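Local atomic coordinates of prephenate dehydratase:Amino acid-binding ACT (Brucella abortus, PDB entry 6VH5), a protein that probably converts prephenate to 3-phenylpyruvate, with loss of water and carbon dioxide, on the route to phenylalanine, and binds phenylalanine in its ACT domain. Residues I97-L103 against V193-L199; G131-V136 against N185-S189; K203-A207 against I290-K295. One frame throughout, in Å; residues are numbered along the deposited sequence.

Interaction 1 (I97-L103 against V193-L199); sequences IVGEYFL and VTRFVVL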
loop_
_atom_site.group_PDB
_atom_site.type_symbol
_atom_site.label_atom_id
_atom_site.label_comp_id
_atom_site.label_asym_id
_atom_site.label_seq_id
_atom_site.Cartn_x
_atom_site.Cartn_y
_atom_site.Cartn_z
ATOM N N ILE A 97 15.745 -10.443 -3.315
ATOM C CA ILE A 97 15.862 -9.236 -4.112
ATOM C C ILE A 97 17.229 -9.256 -4.780
ATOM O O ILE A 97 18.255 -9.350 -4.105
ATOM C CB ILE A 97 15.687 -7.997 -3.231
ATOM C CG1 ILE A 97 14.395 -8.143 -2.425
ATOM C CG2 ILE A 97 15.670 -6.744 -4.093
ATOM C CD1 ILE A 97 14.213 -7.101 -1.358
ATOM N N VAL A 98 17.248 -9.181 -6.106
ATOM C CA VAL A 98 18.482 -9.195 -6.874
ATOM C C VAL A 98 18.650 -7.926 -7.696
ATOM O O VAL A 98 19.512 -7.867 -8.573
ATOM C CB VAL A 98 18.563 -10.446 -7.770
ATOM C CG1 VAL A 98 18.682 -11.708 -6.910
ATOM C CG2 VAL A 98 17.346 -10.526 -8.642
ATOM N N GLY A 99 17.846 -6.904 -7.415
ATOM C CA GLY A 99 17.912 -5.648 -8.121
ATOM C C GLY A 99 16.785 -4.709 -7.742
ATOM O O GLY A 99 15.788 -5.118 -7.133
ATOM N N GLU A 100 16.944 -3.437 -8.094
ATOM C CA GLU A 100 15.914 -2.432 -7.898
ATOM C C GLU A 100 15.851 -1.570 -9.150
ATOM O O GLU A 100 16.753 -1.593 -9.990
ATOM C CB GLU A 100 16.176 -1.570 -6.632
ATOM C CG GLU A 100 17.390 -0.645 -6.696
ATOM C CD GLU A 100 17.507 0.312 -5.487
ATOM O OE1 GLU A 100 16.646 0.273 -4.572
ATOM O OE2 GLU A 100 18.469 1.120 -5.459
ATOM N N TYR A 101 14.757 -0.835 -9.298
ATOM C CA TYR A 101 14.615 0.026 -10.467
ATOM C C TYR A 101 13.708 1.193 -10.116
ATOM O O TYR A 101 12.675 1.007 -9.465
ATOM C CB TYR A 101 14.062 -0.729 -11.684
ATOM C CG TYR A 101 14.081 0.113 -12.946
ATOM C CD1 TYR A 101 15.265 0.325 -13.646
ATOM C CD2 TYR A 101 12.922 0.722 -13.419
ATOM C CE1 TYR A 101 15.292 1.107 -14.792
ATOM C CE2 TYR A 101 12.939 1.516 -14.562
ATOM C CZ TYR A 101 14.126 1.694 -15.242
ATOM O OH TYR A 101 14.150 2.472 -16.366
ATOM N N PHE A 102 14.099 2.387 -10.555
ATOM C CA PHE A 102 13.334 3.609 -10.326
ATOM C C PHE A 102 12.849 4.144 -11.663
ATOM O O PHE A 102 13.659 4.517 -12.520
ATOM C CB PHE A 102 14.183 4.658 -9.598
ATOM C CG PHE A 102 14.537 4.270 -8.190
ATOM C CD1 PHE A 102 15.580 3.389 -7.940
ATOM C CD2 PHE A 102 13.831 4.792 -7.116
ATOM C CE1 PHE A 102 15.904 3.026 -6.648
ATOM C CE2 PHE A 102 14.149 4.434 -5.818
ATOM C CZ PHE A 102 15.186 3.550 -5.584
ATOM N N LEU A 103 11.534 4.202 -11.832
ATOM C CA LEU A 103 10.940 4.633 -13.096
ATOM C C LEU A 103 10.124 5.910 -12.924
ATOM O O LEU A 103 9.152 5.924 -12.151
ATOM C CB LEU A 103 10.080 3.515 -13.691
ATOM C CG LEU A 103 9.257 3.894 -14.917
ATOM C CD1 LEU A 103 10.165 4.055 -16.112
ATOM C CD2 LEU A 103 8.255 2.776 -15.186
ATOM N N VAL A 193 7.289 8.954 -9.137
ATOM C CA VAL A 193 8.275 7.893 -9.320
ATOM C C VAL A 193 7.795 6.614 -8.646
ATOM O O VAL A 193 7.212 6.655 -7.556
ATOM C CB VAL A 193 9.648 8.314 -8.763
ATOM C CG1 VAL A 193 10.705 7.300 -9.145
ATOM C CG2 VAL A 193 10.014 9.687 -9.290
ATOM N N THR A 194 8.027 5.482 -9.301
ATOM C CA THR A 194 7.765 4.166 -8.731
ATOM C C THR A 194 9.080 3.422 -8.531
ATOM O O THR A 194 9.948 3.431 -9.414
ATOM C CB THR A 194 6.825 3.327 -9.615
ATOM O OG1 THR A 194 5.487 3.822 -9.503
ATOM C CG2 THR A 194 6.840 1.859 -9.156
ATOM N N ARG A 195 9.235 2.800 -7.369
ATOM C CA ARG A 195 10.405 1.981 -7.081
ATOM C C ARG A 195 10.028 0.512 -7.194
ATOM O O ARG A 195 9.120 0.035 -6.496
ATOM C CB ARG A 195 10.975 2.278 -5.700
ATOM C CG ARG A 195 12.052 1.274 -5.271
ATOM C CD ARG A 195 12.677 1.662 -3.917
ATOM N NE ARG A 195 13.854 0.846 -3.662
ATOM C CZ ARG A 195 14.125 0.237 -2.518
ATOM N NH1 ARG A 195 13.316 0.361 -1.476
ATOM N NH2 ARG A 195 15.219 -0.495 -2.421
ATOM N N PHE A 196 10.739 -0.207 -8.047
ATOM C CA PHE A 196 10.557 -1.642 -8.142
ATOM C C PHE A 196 11.712 -2.363 -7.457
ATOM O O PHE A 196 12.807 -1.817 -7.301
ATOM C CB PHE A 196 10.472 -2.098 -9.602
ATOM C CG PHE A 196 9.380 -1.451 -10.389
ATOM C CD1 PHE A 196 9.565 -0.203 -10.969
ATOM C CD2 PHE A 196 8.171 -2.099 -10.575
ATOM C CE1 PHE A 196 8.564 0.390 -11.708
ATOM C CE2 PHE A 196 7.160 -1.512 -11.315
ATOM C CZ PHE A 196 7.356 -0.265 -11.882
ATOM N N VAL A 197 11.447 -3.608 -7.058
ATOM C CA VAL A 197 12.481 -4.564 -6.677
ATOM C C VAL A 197 12.362 -5.761 -7.610
ATOM O O VAL A 197 11.256 -6.156 -7.989
ATOM C CB VAL A 197 12.375 -5.016 -5.207
ATOM C CG1 VAL A 197 12.832 -3.897 -4.268
ATOM C CG2 VAL A 197 10.952 -5.451 -4.901
ATOM N N VAL A 198 13.504 -6.311 -7.997
ATOM C CA VAL A 198 13.571 -7.484 -8.855
ATOM C C VAL A 198 13.706 -8.715 -7.965
ATOM O O VAL A 198 14.644 -8.805 -7.169
ATOM C CB VAL A 198 14.753 -7.367 -9.828
ATOM C CG1 VAL A 198 14.715 -8.472 -10.872
ATOM C CG2 VAL A 198 14.751 -5.983 -10.473
ATOM N N LEU A 199 12.792 -9.674 -8.116
ATOM C CA LEU A 199 12.745 -10.839 -7.244
ATOM C C LEU A 199 13.217 -12.090 -7.971
ATOM O O LEU A 199 13.083 -12.211 -9.192
ATOM C CB LEU A 199 11.336 -11.071 -6.686
ATOM C CG LEU A 199 10.763 -9.882 -5.910
ATOM C CD1 LEU A 199 9.472 -10.282 -5.231
ATOM C CD2 LEU A 199 11.751 -9.282 -4.918
#
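Tyr-101 and Phe-196 lie opposite each other in an antiparallel ladder between strands 96-104 and 193-200, in a five-stranded mixed sheet of the prephenate dehydratase domain, whose fold resembles type 2 periplasmic binding proteins. The strand axes approach to 4.3 Å.

Backbone bonds come first. Tyr-101 and Phe-196 exchange a pair, Phe-196 N reaching Tyr-101 O at 2.7 Å, and Leu-103 and Thr-194 exchange another. At the other end the pairing slips by one residue: Val-98 N gives to Val-198 O, while Val-198 N gives to Gly-99 O. Arg-195 and Val-197 bond on to strand 70-77.

The charged contact lies on the face that carries Glu-100, Phe-102 and Arg-195. Arg-195 offers NE and NH2 side-on, both to Glu-100 OE1, the NH2 bond being 2.7 Å long. OE1 sits near the guanidinium plane, yet the carboxylate stands 83° to that plane. Both groups have further partners: Glu-100 OE2 pairs with Arg-300, and Arg-195 NH1 with Glu-76 and Asp-264, a buried network in which both groups probably stay ionised.

Aromatic and apolar packing completes the contact. Arg-195 runs extended, CG trans to its backbone N (chi1 170°), which lays its methylenes over one face of the Phe-102 ring; CG is 4.2 Å from the ring centroid in a CH-pi contact. Farther along, Ile-97 and Leu-199 lie side by side, CG1 against CD2 at 3.8 Å. On the other face Leu-103 CB meets the edge of the Phe-196 ring at CE1, 4.0 Å away. Thr-194, predicted to be essential for activity, bonds through OG1 to Asn-77, while its CG2 rests 3.4 Å above the plane of the Phe-196 ring, offset toward the rim.

Interaction 2 (G131-V136 against N185-S189); sequences GQCRNV and NVEDS
The carboxylate of Asp-188 is gripped by two successive backbone N-H groups at the start of helix 134-139: OD1 takes Arg-134 N at 2.9 Å and OD2 takes Asn-135 N at 3.0 Å. Both oxygens are met on their syn sides, each donor tilted somewhat out of the carboxylate plane, and the Asn-135 bond is the straighter of the two. A third bond ties the backbones, Asp-188 N giving to Gln-132 O at 2.9 Å, nearly linear. Main chain and side chain of one residue are thus both pinned to the turn that leads into the helix, where Cys-133 holds the N-cap position. This fixes the rotation of the carboxylate about its CB-CG bond.

Asn-135 lies across Asp-188 OD2, but its amide is turned 45° from the carboxylate and its ND2 makes no good bond there; Asn-135 OD1 bonds to Arg-138. The place of the Arg-134 guanidinium is doubtful in the model, and no bond to Asp-188 rests on it.

Beyond the polar pins is a small apolar patch. Val-136 and Val-186 cross at about a right angle, with Val-136 CG1 3.7 Å from Val-186 CB. Cys-133 SG rests on the backbone of Glu-187, 3.9 Å from its CA, and Leu-168 of strand 165-169 packs on both Cys-133 and Val-186. Glu-187 sends its carboxylate the other way, to His-106 and Phe-107 N.

The contact therefore fastens the chain returning toward strand 193-200 to the second lobe of the dehydratase domain. Two N-H donors at a helix N-terminus would probably stabilise the negative charge of Asp-188 and keep it ionised.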
loop_
_atom_site.group_PDB
_atom_site.type_symbol
_atom_site.label_atom_id
_atom_site.label_comp_id
_atom_site.label_asym_id
_atom_site.label_seq_id
_atom_site.Cartn_x
_atom_site.Cartn_y
_atom_site.Cartn_z
ATOM N N GLY A 131 -7.644 10.888 -11.647
ATOM C CA GLY A 131 -7.436 11.803 -10.540
ATOM C C GLY A 131 -6.097 12.509 -10.559
ATOM O O GLY A 131 -5.909 13.473 -9.810
ATOM N N GLN A 132 -5.135 12.001 -11.322
ATOM C CA GLN A 132 -3.841 12.658 -11.450
ATOM C C GLN A 132 -3.729 13.483 -12.719
ATOM O O GLN A 132 -2.689 14.109 -12.948
ATOM C CB GLN A 132 -2.714 11.622 -11.389
ATOM C CG GLN A 132 -2.731 10.833 -10.112
ATOM C CD GLN A 132 -1.607 9.802 -10.008
ATOM O OE1 GLN A 132 -1.307 9.331 -8.916
ATOM N NE2 GLN A 132 -0.990 9.449 -11.139
ATOM N N CYS A 133 -4.773 13.507 -13.541
ATOM C CA CYS A 133 -4.766 14.221 -14.807
ATOM C C CYS A 133 -5.996 15.101 -14.927
ATOM O O CYS A 133 -6.553 15.275 -16.014
ATOM C CB CYS A 133 -4.704 13.237 -15.975
ATOM S SG CYS A 133 -3.198 12.246 -16.041
ATOM N N ARG A 134 -6.426 15.697 -13.814
ATOM C CA ARG A 134 -7.668 16.461 -13.836
ATOM C C ARG A 134 -7.553 17.701 -14.711
ATOM O O ARG A 134 -8.521 18.058 -15.397
ATOM C CB ARG A 134 -8.075 16.855 -12.413
ATOM C CG ARG A 134 -8.776 15.746 -11.632
ATOM C CD ARG A 134 -9.148 16.199 -10.229
ATOM N NE ARG A 134 -7.968 16.398 -9.395
ATOM C CZ ARG A 134 -7.479 15.485 -8.559
ATOM N NH1 ARG A 134 -8.068 14.301 -8.444
ATOM N NH2 ARG A 134 -6.391 15.747 -7.842
ATOM N N ASN A 135 -6.366 18.319 -14.759
ATOM C CA ASN A 135 -6.208 19.589 -15.461
ATOM C C ASN A 135 -6.527 19.457 -16.950
ATOM O O ASN A 135 -7.256 20.291 -17.506
ATOM C CB ASN A 135 -4.798 20.139 -15.258
ATOM C CG ASN A 135 -4.595 20.747 -13.869
ATOM O OD1 ASN A 135 -5.556 21.079 -13.162
ATOM N ND2 ASN A 135 -3.331 20.881 -13.469
ATOM N N VAL A 136 -5.976 18.437 -17.619
ATOM C CA VAL A 136 -6.220 18.277 -19.056
ATOM C C VAL A 136 -7.636 17.812 -19.349
ATOM O O VAL A 136 -8.125 18.005 -20.469
ATOM C CB VAL A 136 -5.235 17.303 -19.728
ATOM C CG1 VAL A 136 -3.812 17.835 -19.620
ATOM C CG2 VAL A 136 -5.370 15.919 -19.132
ATOM N N ASN A 185 3.101 13.841 -21.612
ATOM C CA ASN A 185 3.351 14.140 -20.195
ATOM C C ASN A 185 2.294 15.083 -19.621
ATOM O O ASN A 185 2.593 16.177 -19.141
ATOM C CB ASN A 185 4.758 14.717 -20.002
ATOM C CG ASN A 185 5.842 13.705 -20.291
ATOM O OD1 ASN A 185 5.582 12.497 -20.348
ATOM N ND2 ASN A 185 7.062 14.190 -20.499
ATOM N N VAL A 186 1.033 14.645 -19.703
ATOM C CA VAL A 186 -0.087 15.534 -19.413
ATOM C C VAL A 186 -0.508 15.512 -17.949
ATOM O O VAL A 186 -1.476 16.199 -17.589
ATOM C CB VAL A 186 -1.297 15.161 -20.291
ATOM C CG1 VAL A 186 -0.898 15.136 -21.755
ATOM C CG2 VAL A 186 -1.874 13.829 -19.848
ATOM N N GLU A 187 0.198 14.776 -17.093
ATOM C CA GLU A 187 -0.186 14.659 -15.692
ATOM C C GLU A 187 -0.038 15.991 -14.955
ATOM O O GLU A 187 0.776 16.852 -15.314
ATOM C CB GLU A 187 0.645 13.572 -14.990
ATOM C CG GLU A 187 2.130 13.883 -14.867
ATOM C CD GLU A 187 2.937 13.483 -16.098
ATOM O OE1 GLU A 187 4.178 13.680 -16.085
ATOM O OE2 GLU A 187 2.336 12.969 -17.071
ATOM N N ASP A 188 -0.865 16.154 -13.922
ATOM C CA ASP A 188 -0.901 17.362 -13.109
ATOM C C ASP A 188 0.427 17.612 -12.407
ATOM O O ASP A 188 1.123 18.588 -12.706
ATOM C CB ASP A 188 -2.031 17.261 -12.077
ATOM C CG ASP A 188 -3.416 17.267 -12.718
ATOM O OD1 ASP A 188 -4.389 16.838 -12.057
ATOM O OD2 ASP A 188 -3.528 17.654 -13.902
ATOM N N SER A 189 0.801 16.717 -11.498
ATOM C CA SER A 189 2.002 16.895 -10.698
ATOM C C SER A 189 3.169 16.189 -11.365
ATOM O O SER A 189 3.009 15.156 -12.018
ATOM C CB SER A 189 1.813 16.352 -9.279
ATOM O OG SER A 189 0.538 15.757 -9.108
#

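Interaction 3 (K203-A207 against I290-K295); sequences KQWAA and ILGVYK
Trp-205 and Ala-206 run alongside Val-293 and Tyr-294, the CA atoms of Trp-205 and Val-293 4.9 Å apart, and a single backbone bond joins the segments: Ala-206 N gives to Val-293 O at 3.0 Å, approaching from above the carbonyl plane. The strand they lean on, 286-295, is an outermost strand, within this chain, of the four-stranded antiparallel ACT sheet, and it carries a classic beta bulge in which Leu-291 and Gly-292 both face Thr-218.

Val-293 and Trp-205 carry the side-chain contact. Val-293 CG2 sits squarely over the five-membered ring, 3.4 Å from its centroid and 8° off the ring normal, a close CH-pi contact. It is the branch trans to the carbonyl carbon, since CG1 takes the place trans to the backbone N (chi1 179°). Lys-203 CE lies over the opposite face of the indole, offset toward the rim. Farther out, the Trp-205 and Ile-290 side chains cross at about a right angle, CZ2 of the indole to CG2 of the isoleucine at 3.9 Å. Pro-269 also touches Trp-205, Ile-290 and Val-293. Ala-206 CB rests against the backbone of the strand, 4.1 Å from Tyr-294 CA.

At the indole edge a water lies in the ring plane. It accepts from Trp-205 NE1 at 3.2 Å and donates to Ile-290 O at 3.0 Å, filling the span between the indole and the strand.

The linker leaving the dehydratase domain is thus laid on the ACT domain by dispersion and one direct hydrogen bond, while the water satisfies the indole N-H that the apolar packing leaves at the rim.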
loop_
_atom_site.group_PDB
_atom_site.type_symbol
_atom_site.label_atom_id
_atom_site.label_comp_id
_atom_site.label_asym_id
_atom_site.label_seq_id
_atom_site.Cartn_x
_atom_site.Cartn_y
_atom_site.Cartn_z
ATOM N N LYS A 203 19.019 -17.468 -4.498
ATOM C CA LYS A 203 19.761 -16.419 -3.832
ATOM C C LYS A 203 21.020 -16.079 -4.614
ATOM O O LYS A 203 21.700 -16.958 -5.149
ATOM C CB LYS A 203 20.119 -16.874 -2.412
ATOM C CG LYS A 203 21.321 -16.189 -1.747
ATOM C CD LYS A 203 21.702 -16.946 -0.459
ATOM C CE LYS A 203 22.744 -16.198 0.376
ATOM N NZ LYS A 203 22.779 -16.669 1.788
ATOM N N GLN A 204 21.282 -14.782 -4.739
ATOM C CA GLN A 204 22.480 -14.298 -5.412
ATOM C C GLN A 204 22.806 -12.953 -4.798
ATOM O O GLN A 204 21.975 -12.042 -4.834
ATOM C CB GLN A 204 22.270 -14.159 -6.926
ATOM C CG GLN A 204 23.357 -13.350 -7.643
ATOM C CD GLN A 204 22.966 -11.885 -7.885
ATOM O OE1 GLN A 204 21.796 -11.569 -8.106
ATOM N NE2 GLN A 204 23.951 -10.994 -7.848
ATOM N N TRP A 205 24.005 -12.830 -4.253
ATOM C CA TRP A 205 24.466 -11.587 -3.670
ATOM C C TRP A 205 25.389 -10.878 -4.649
ATOM O O TRP A 205 26.240 -11.512 -5.278
ATOM C CB TRP A 205 25.183 -11.864 -2.351
ATOM C CG TRP A 205 24.249 -12.184 -1.212
ATOM C CD1 TRP A 205 22.895 -12.366 -1.285
ATOM C CD2 TRP A 205 24.598 -12.300 0.177
ATOM N NE1 TRP A 205 22.384 -12.604 -0.027
ATOM C CE2 TRP A 205 23.407 -12.572 0.885
ATOM C CE3 TRP A 205 25.801 -12.199 0.888
ATOM C CZ2 TRP A 205 23.385 -12.740 2.267
ATOM C CZ3 TRP A 205 25.781 -12.372 2.266
ATOM C CH2 TRP A 205 24.580 -12.641 2.940
ATOM N N ALA A 206 25.259 -9.555 -4.728
ATOM C CA ALA A 206 26.222 -8.770 -5.478
ATOM C C ALA A 206 27.573 -8.852 -4.786
ATOM O O ALA A 206 27.658 -9.060 -3.572
ATOM C CB ALA A 206 25.762 -7.317 -5.595
ATOM N N ALA A 207 28.638 -8.732 -5.574
ATOM C CA ALA A 207 29.974 -8.804 -5.002
ATOM C C ALA A 207 30.250 -7.583 -4.127
ATOM O O ALA A 207 29.731 -6.490 -4.368
ATOM C CB ALA A 207 31.030 -8.910 -6.099
ATOM N N ILE A 290 18.270 -11.819 6.139
ATOM C CA ILE A 290 18.668 -10.986 5.009
ATOM C C ILE A 290 17.870 -11.412 3.780
ATOM O O ILE A 290 17.951 -12.566 3.345
ATOM C CB ILE A 290 20.177 -11.081 4.752
ATOM C CG1 ILE A 290 20.952 -10.413 5.893
ATOM C CG2 ILE A 290 20.511 -10.445 3.413
ATOM C CD1 ILE A 290 22.442 -10.399 5.691
ATOM N N LEU A 291 17.096 -10.482 3.218
ATOM C CA LEU A 291 16.250 -10.790 2.075
ATOM C C LEU A 291 16.902 -10.477 0.735
ATOM O O LEU A 291 16.416 -10.960 -0.302
ATOM C CB LEU A 291 14.924 -10.043 2.191
ATOM C CG LEU A 291 14.080 -10.445 3.398
ATOM C CD1 LEU A 291 12.784 -9.638 3.433
ATOM C CD2 LEU A 291 13.788 -11.944 3.321
ATOM N N GLY A 292 18.013 -9.744 0.731
ATOM C CA GLY A 292 18.710 -9.486 -0.512
ATOM C C GLY A 292 19.914 -8.576 -0.397
ATOM O O GLY A 292 20.000 -7.735 0.511
ATOM N N VAL A 293 20.862 -8.756 -1.318
ATOM C CA VAL A 293 22.090 -7.962 -1.390
ATOM C C VAL A 293 22.309 -7.640 -2.862
ATOM O O VAL A 293 22.658 -8.533 -3.647
ATOM C CB VAL A 293 23.307 -8.703 -0.825
ATOM C CG1 VAL A 293 24.543 -7.829 -0.945
ATOM C CG2 VAL A 293 23.053 -9.149 0.606
ATOM N N TYR A 294 22.075 -6.383 -3.249
ATOM C CA TYR A 294 21.927 -6.059 -4.662
ATOM C C TYR A 294 22.496 -4.679 -4.980
ATOM O O TYR A 294 22.633 -3.814 -4.107
ATOM C CB TYR A 294 20.454 -6.152 -5.081
ATOM C CG TYR A 294 19.460 -5.431 -4.182
ATOM C CD1 TYR A 294 18.889 -4.223 -4.572
ATOM C CD2 TYR A 294 19.061 -5.972 -2.966
ATOM C CE1 TYR A 294 17.964 -3.570 -3.775
ATOM C CE2 TYR A 294 18.144 -5.314 -2.149
ATOM C CZ TYR A 294 17.594 -4.118 -2.563
ATOM O OH TYR A 294 16.673 -3.465 -1.768
ATOM N N LYS A 295 22.793 -4.478 -6.267
ATOM C CA LYS A 295 23.297 -3.195 -6.735
ATOM C C LYS A 295 22.243 -2.113 -6.544
ATOM O O LYS A 295 21.048 -2.346 -6.746
ATOM C CB LYS A 295 23.684 -3.268 -8.214
ATOM C CG LYS A 295 24.842 -4.195 -8.528
ATOM C CD LYS A 295 25.088 -4.261 -10.033
ATOM C CE LYS A 295 26.241 -5.193 -10.377
ATOM N NZ LYS A 295 26.500 -5.243 -11.847
HETATM O O HOH W 1 19.291 -13.001 0.718
#

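Overall arrangement
Interaction 1 is the core contact, a strand ladder with a buried charge network; interactions 2 and 3 are smaller, partly buried, and lie on opposite sides of the chain's centre, their nearest atoms about 23 Å apart. Interaction 2 is nested in the chain loop that interaction 1 closes, and 185-189 leads by a short run into strand 193-200. Its bonds cluster at a helix start, whereas interaction 3 relies on an indole over a valine, one backbone bond and a water. Interactions 1 and 3 touch: Ile-97 N probably bonds to Leu-291 O, and Tyr-294 packs on Ile-97, Glu-100 and Arg-195, joining the dehydratase sheet to the ACT sheet.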